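PDB 5GZT: chitinase from Paenibacillus sp. FPU-7, which probably hydrolyses internal beta-1,4 N-acetylglucosaminide linkages of chitin and chitodextrins at random. Local coordinates for residues W408-P411 with V412-A415; S509-S512 with T513-Y517; K782-A785 with T786-T789. All blocks are in the same frame, centred on the assembly; numbering follows the deposited sequence.

Contacts 1 and 2 belong to the first family 18 domain, contact 3 to the second. Contact 1 follows strand 403-407, and its Glu409 ends the DxxDxDxE signature of the family, so it probably lies at the active-site end of the barrel. Contact 2 starts helix 510-519 about 19 Å away between centres; the nearest atoms of the two remain about 8 Å apart. Helix 461-464 touches both: its Tyr463 meets Tyr413 of contact 1 and Tyr517 of contact 2. Contact 3, a turn before strand 790-799, sits on the opposite side of the chain's centre, about 73 Å from contact 1 and 68 Å from contact 2, centre to centre.

Contact 1 of 3, residues W408-P411 with V412-A415; sequences WEYP and VYGA
Pro411 O accepts the backbone N-H of Tyr413 at 2.9 Å, closing a classic gamma turn over Val412, whose positive phi of 86° is that of the turn. The bond is bent, as so tight a turn demands: the donor meets the carbonyl nearly side-on, at a C=O...N angle of 97°. One residue further out on each side, Gly414 N reaches Tyr410 O at 2.8 Å, but at an angle that makes the bond weak, and Gly414 CA adds a C-H...O contact to the same oxygen.

The side chains follow this doubling back. Tyr413 CG is wedged between its own N and carbonyl carbon (chi1 64°), which turns the ring back toward Tyr410 and sets its OH over that ring. This OH rests 3.3 Å above one face of the Tyr410 ring, toward the rim, while Glu409 CB, beyond a cis peptide bond, takes the opposite face. The two tyrosine rings are almost parallel yet slid so far, with centroids 5.4 Å apart, that they barely overlap. Ala415 CB touches Tyr410 CD2 at 3.7 Å, and Pro411 CG stands over the centre of the Trp408 indole.

Glu409 is the last residue of the family 18 DxxDxDxE signature, most of which lies on strand 403-407. As the chain leaves that strand, Trp408 stacks on Phe375 and meets Phe429. Asp425, on helix 425-447, accepts from Val412 N, while Pro411 and Tyr413 lean on helix 461-464, just before the chain enters helix 414-417.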
# COMPACT_ATOMS: atom_id res chain seq x y z
N TRP B 408 5.98 -4.23 -16.96
CA TRP B 408 6.21 -4.87 -18.24
C TRP B 408 6.06 -6.35 -18.12
O TRP B 408 6.76 -7.05 -17.32
CB TRP B 408 7.59 -4.45 -18.75
CG TRP B 408 8.23 -5.00 -20.01
CD1 TRP B 408 7.83 -6.00 -20.84
CD2 TRP B 408 9.48 -4.54 -20.52
NE1 TRP B 408 8.77 -6.19 -21.84
CE2 TRP B 408 9.81 -5.33 -21.63
CE3 TRP B 408 10.38 -3.52 -20.11
CZ2 TRP B 408 10.97 -5.13 -22.38
CZ3 TRP B 408 11.58 -3.35 -20.85
CH2 TRP B 408 11.84 -4.15 -21.96
N GLU B 409 5.17 -6.89 -18.94
CA GLU B 409 4.71 -8.26 -18.78
C GLU B 409 4.93 -9.04 -20.06
O GLU B 409 4.03 -9.24 -20.83
CB GLU B 409 3.24 -8.30 -18.26
CG GLU B 409 3.00 -7.40 -17.03
CD GLU B 409 1.65 -7.63 -16.31
OE1 GLU B 409 1.02 -8.64 -16.59
OE2 GLU B 409 1.26 -6.81 -15.44
N TYR B 410 6.13 -9.54 -20.31
CA TYR B 410 7.33 -9.44 -19.48
C TYR B 410 8.59 -9.43 -20.42
O TYR B 410 8.57 -10.03 -21.51
CB TYR B 410 7.46 -10.67 -18.55
CG TYR B 410 6.21 -11.04 -17.75
CD1 TYR B 410 5.96 -10.47 -16.49
CD2 TYR B 410 5.28 -11.95 -18.26
CE1 TYR B 410 4.83 -10.81 -15.76
CE2 TYR B 410 4.15 -12.30 -17.54
CZ TYR B 410 3.93 -11.73 -16.28
OH TYR B 410 2.79 -12.08 -15.60
N PRO B 411 9.70 -8.84 -19.97
CA PRO B 411 10.98 -8.92 -20.71
C PRO B 411 11.31 -10.30 -21.27
O PRO B 411 11.08 -11.30 -20.61
CB PRO B 411 12.02 -8.50 -19.67
CG PRO B 411 11.27 -7.56 -18.83
CD PRO B 411 9.87 -8.13 -18.71
N VAL B 412 11.78 -10.34 -22.53
CA VAL B 412 12.48 -11.48 -23.11
C VAL B 412 11.52 -12.49 -23.69
O VAL B 412 11.50 -12.70 -24.91
CB VAL B 412 13.50 -12.20 -22.17
CG1 VAL B 412 14.14 -13.37 -22.89
CG2 VAL B 412 14.57 -11.24 -21.70
N TYR B 413 10.71 -13.08 -22.82
CA TYR B 413 9.73 -14.08 -23.25
C TYR B 413 8.37 -13.44 -23.65
O TYR B 413 7.56 -14.07 -24.32
CB TYR B 413 9.63 -15.21 -22.20
CG TYR B 413 9.09 -14.84 -20.79
CD1 TYR B 413 9.89 -14.17 -19.87
CD2 TYR B 413 7.82 -15.23 -20.38
CE1 TYR B 413 9.43 -13.87 -18.60
CE2 TYR B 413 7.34 -14.93 -19.12
CZ TYR B 413 8.15 -14.26 -18.23
OH TYR B 413 7.70 -13.94 -16.98
N GLY B 414 8.14 -12.19 -23.28
CA GLY B 414 6.89 -11.47 -23.62
C GLY B 414 5.63 -12.23 -23.22
O GLY B 414 4.64 -12.18 -23.94
N ALA B 415 5.68 -12.94 -22.09
CA ALA B 415 4.57 -13.80 -21.64
C ALA B 415 4.22 -14.78 -22.74
O ALA B 415 3.05 -15.05 -22.96
CB ALA B 415 3.35 -12.97 -21.24

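Contact 2 of 3, residues S509-S512 with T513-Y517; sequences SVDS and TVKLY
Hydrogen bonds dominate where Ser509 and Thr513 meet at the start of helix 510-519. Ser509 O is gripped twice by Thr513, by its OG1 at 2.9 Å and by its backbone N at 3.1 Å, the two donors arriving from opposite faces of the carbonyl plane. Thr513 OG1 can do this because it lies beside its own N, with chi1 at -54°. A water bridges Thr513 OG1, to which it donates, and Ser512 OG, each at 2.6 Å. Further on, Val514 N reaches Val510 O in a nearly straight helical bond.

Charge comes next: Lys515 stretches its chain back over one turn, and NZ meets Asp511 OD2 at 2.8 Å on the syn side, 22° out of the carboxylate plane. The other carboxylate oxygen, OD1, is bonded to Tyr611 OH of helix 602-614.

Among apolar groups, the Val510 and Val514 side chains lie side by side, CG1 of Val510 4.1 Å from CG2 of Val514, and both valines pack on Val529 of strand 527-532 and on Tyr611.

Ser509 OG, also bonded to Ser502, accepts from Ser512 N at 2.9 Å, while Ser512 OG accepts from Ser509 N at 3.0 Å: a reciprocal capping box, opening a helix that packs against a barrel strand.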
# COMPACT_ATOMS: atom_id res chain seq x y z
N SER B 509 3.67 -20.12 -4.24
CA SER B 509 3.08 -19.36 -3.20
C SER B 509 3.78 -18.03 -3.10
O SER B 509 4.82 -17.82 -3.79
CB SER B 509 3.25 -20.14 -1.92
OG SER B 509 4.60 -20.43 -1.58
N VAL B 510 3.25 -17.13 -2.24
CA VAL B 510 3.95 -15.96 -1.79
C VAL B 510 5.33 -16.43 -1.23
O VAL B 510 6.35 -15.88 -1.55
CB VAL B 510 3.20 -15.25 -0.69
CG1 VAL B 510 4.02 -14.18 -0.00
CG2 VAL B 510 1.92 -14.62 -1.24
N ASP B 511 5.34 -17.42 -0.36
CA ASP B 511 6.60 -17.82 0.31
C ASP B 511 7.66 -18.32 -0.73
O ASP B 511 8.79 -17.85 -0.73
CB ASP B 511 6.28 -18.90 1.28
CG ASP B 511 7.48 -19.33 2.13
OD1 ASP B 511 8.18 -18.46 2.69
OD2 ASP B 511 7.66 -20.58 2.22
N SER B 512 7.27 -19.18 -1.65
CA SER B 512 8.18 -19.62 -2.70
C SER B 512 8.72 -18.45 -3.49
O SER B 512 9.92 -18.44 -3.80
CB SER B 512 7.60 -20.71 -3.60
OG SER B 512 6.62 -20.19 -4.52
N THR B 513 7.89 -17.44 -3.77
CA THR B 513 8.33 -16.30 -4.53
C THR B 513 9.29 -15.39 -3.78
O THR B 513 10.32 -14.92 -4.33
CB THR B 513 7.14 -15.49 -5.06
OG1 THR B 513 6.30 -16.39 -5.79
CG2 THR B 513 7.56 -14.41 -6.00
N VAL B 514 8.95 -15.08 -2.55
CA VAL B 514 9.75 -14.24 -1.75
C VAL B 514 11.11 -14.92 -1.53
O VAL B 514 12.13 -14.23 -1.57
CB VAL B 514 9.10 -13.92 -0.41
CG1 VAL B 514 10.10 -13.28 0.55
CG2 VAL B 514 7.86 -12.99 -0.62
N LYS B 515 11.13 -16.25 -1.41
CA LYS B 515 12.37 -16.98 -1.18
C LYS B 515 13.23 -16.88 -2.48
O LYS B 515 14.42 -16.72 -2.39
CB LYS B 515 12.12 -18.41 -0.81
CG LYS B 515 11.70 -18.57 0.63
CD LYS B 515 11.25 -20.03 0.88
CE LYS B 515 10.97 -20.18 2.35
NZ LYS B 515 10.25 -21.35 2.86
N LEU B 516 12.59 -16.96 -3.65
CA LEU B 516 13.28 -16.83 -4.92
C LEU B 516 13.92 -15.46 -5.05
O LEU B 516 15.10 -15.35 -5.41
CB LEU B 516 12.38 -17.13 -6.12
CG LEU B 516 12.84 -16.77 -7.53
CD1 LEU B 516 13.93 -17.76 -8.05
CD2 LEU B 516 11.65 -16.77 -8.46
N TYR B 517 13.18 -14.43 -4.73
CA TYR B 517 13.67 -13.09 -4.83
C TYR B 517 14.81 -12.83 -3.82
O TYR B 517 15.89 -12.30 -4.22
CB TYR B 517 12.56 -12.03 -4.74
CG TYR B 517 11.89 -11.80 -6.07
CD1 TYR B 517 11.08 -12.77 -6.64
CD2 TYR B 517 12.15 -10.65 -6.80
CE1 TYR B 517 10.57 -12.63 -7.92
CE2 TYR B 517 11.65 -10.50 -8.05
CZ TYR B 517 10.85 -11.47 -8.60
OH TYR B 517 10.30 -11.23 -9.86
O HOH W 1 7.07 -18.71 -6.66

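Contact 3 of 3, residues K782-A785 with T786-T789; sequences KVDA and TKLT
Asp784 holds CG anti to its N (chi1 -177°), and Thr786 sets OG1 between its own N and carbonyl carbon (chi1 60°); together these torsions bring the hydroxyl up to OD1 of the carboxylate, in an Asx turn. In that turn Asp784 OD1 accepts the backbone N of Thr786 at 3.3 Å, from well above the carboxylate plane. A type I beta turn overlaps it: Lys787 N bonds to Asp784 O at 3.3 Å, with Ala785 and Thr786 at the corners.

The hydroxyl supplies the tighter grip. Thr786 OG1 donates to OD1 of Asp784 at 2.5 Å, on the syn side and from the same face as the amide, so this oxygen holds two donors from one residue. The second carboxylate oxygen serves Lys787, whose chain bends at its end to bring NZ in. With both oxygens engaged, the carboxylate is probably fixed in rotation; Lys787 also makes a cation-pi contact with Phe1129 of helix 1123-1133.

On the buried side, Val783 CG1 meets Leu788 CD1 at 3.9 Å, the two side chains crossing at about a right angle, and both rest on Tyr1116, whose OH bonds to Asp784 N. The salt bridge itself runs from Lys787 NZ to Asp784 OD2, 3.0 Å long and 24° out of the carboxylate plane.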
# COMPACT_ATOMS: atom_id res chain seq x y z
N LYS B 782 -55.38 15.07 14.39
CA LYS B 782 -55.46 14.42 15.66
C LYS B 782 -54.38 13.30 15.74
O LYS B 782 -53.83 12.87 14.74
CB LYS B 782 -56.80 13.78 15.85
CG LYS B 782 -58.01 14.68 15.94
CD LYS B 782 -57.81 15.89 16.85
CE LYS B 782 -59.09 16.74 16.84
NZ LYS B 782 -58.85 18.06 17.46
N VAL B 783 -54.12 12.85 16.95
CA VAL B 783 -53.19 11.77 17.25
C VAL B 783 -53.97 10.48 17.17
O VAL B 783 -55.02 10.35 17.78
CB VAL B 783 -52.57 11.92 18.65
CG1 VAL B 783 -51.80 10.66 19.03
CG2 VAL B 783 -51.68 13.16 18.70
N ASP B 784 -53.41 9.53 16.41
CA ASP B 784 -54.03 8.24 16.19
C ASP B 784 -53.33 7.26 17.11
O ASP B 784 -52.22 6.80 16.85
CB ASP B 784 -53.77 7.85 14.73
CG ASP B 784 -54.41 6.56 14.34
OD1 ASP B 784 -55.03 5.88 15.17
OD2 ASP B 784 -54.25 6.22 13.17
N ALA B 785 -53.98 6.95 18.21
CA ALA B 785 -53.40 6.20 19.29
C ALA B 785 -53.38 4.76 18.96
O ALA B 785 -52.75 4.06 19.67
CB ALA B 785 -54.21 6.42 20.57
N THR B 786 -54.09 4.31 17.91
CA THR B 786 -54.01 2.93 17.46
C THR B 786 -52.66 2.57 16.79
O THR B 786 -52.34 1.40 16.65
CB THR B 786 -55.15 2.54 16.48
OG1 THR B 786 -55.09 3.38 15.31
CG2 THR B 786 -56.47 2.74 17.13
N LYS B 787 -51.95 3.57 16.32
CA LYS B 787 -50.69 3.40 15.64
C LYS B 787 -49.49 3.66 16.54
O LYS B 787 -48.43 3.23 16.21
CB LYS B 787 -50.62 4.30 14.46
CG LYS B 787 -51.51 3.75 13.31
CD LYS B 787 -51.39 4.56 12.03
CE LYS B 787 -52.26 3.96 10.93
NZ LYS B 787 -53.63 3.85 11.48
N LEU B 788 -49.68 4.31 17.69
CA LEU B 788 -48.62 4.46 18.70
C LEU B 788 -48.72 3.45 19.81
O LEU B 788 -49.83 3.05 20.23
CB LEU B 788 -48.62 5.89 19.28
CG LEU B 788 -48.63 7.01 18.28
CD1 LEU B 788 -48.65 8.34 18.91
CD2 LEU B 788 -47.36 6.90 17.44
N THR B 789 -47.57 3.01 20.32
CA THR B 789 -47.58 2.33 21.62
C THR B 789 -47.24 3.33 22.70
O THR B 789 -47.54 3.10 23.89
CB THR B 789 -46.55 1.19 21.67
OG1 THR B 789 -45.24 1.72 21.56
CG2 THR B 789 -46.87 0.16 20.48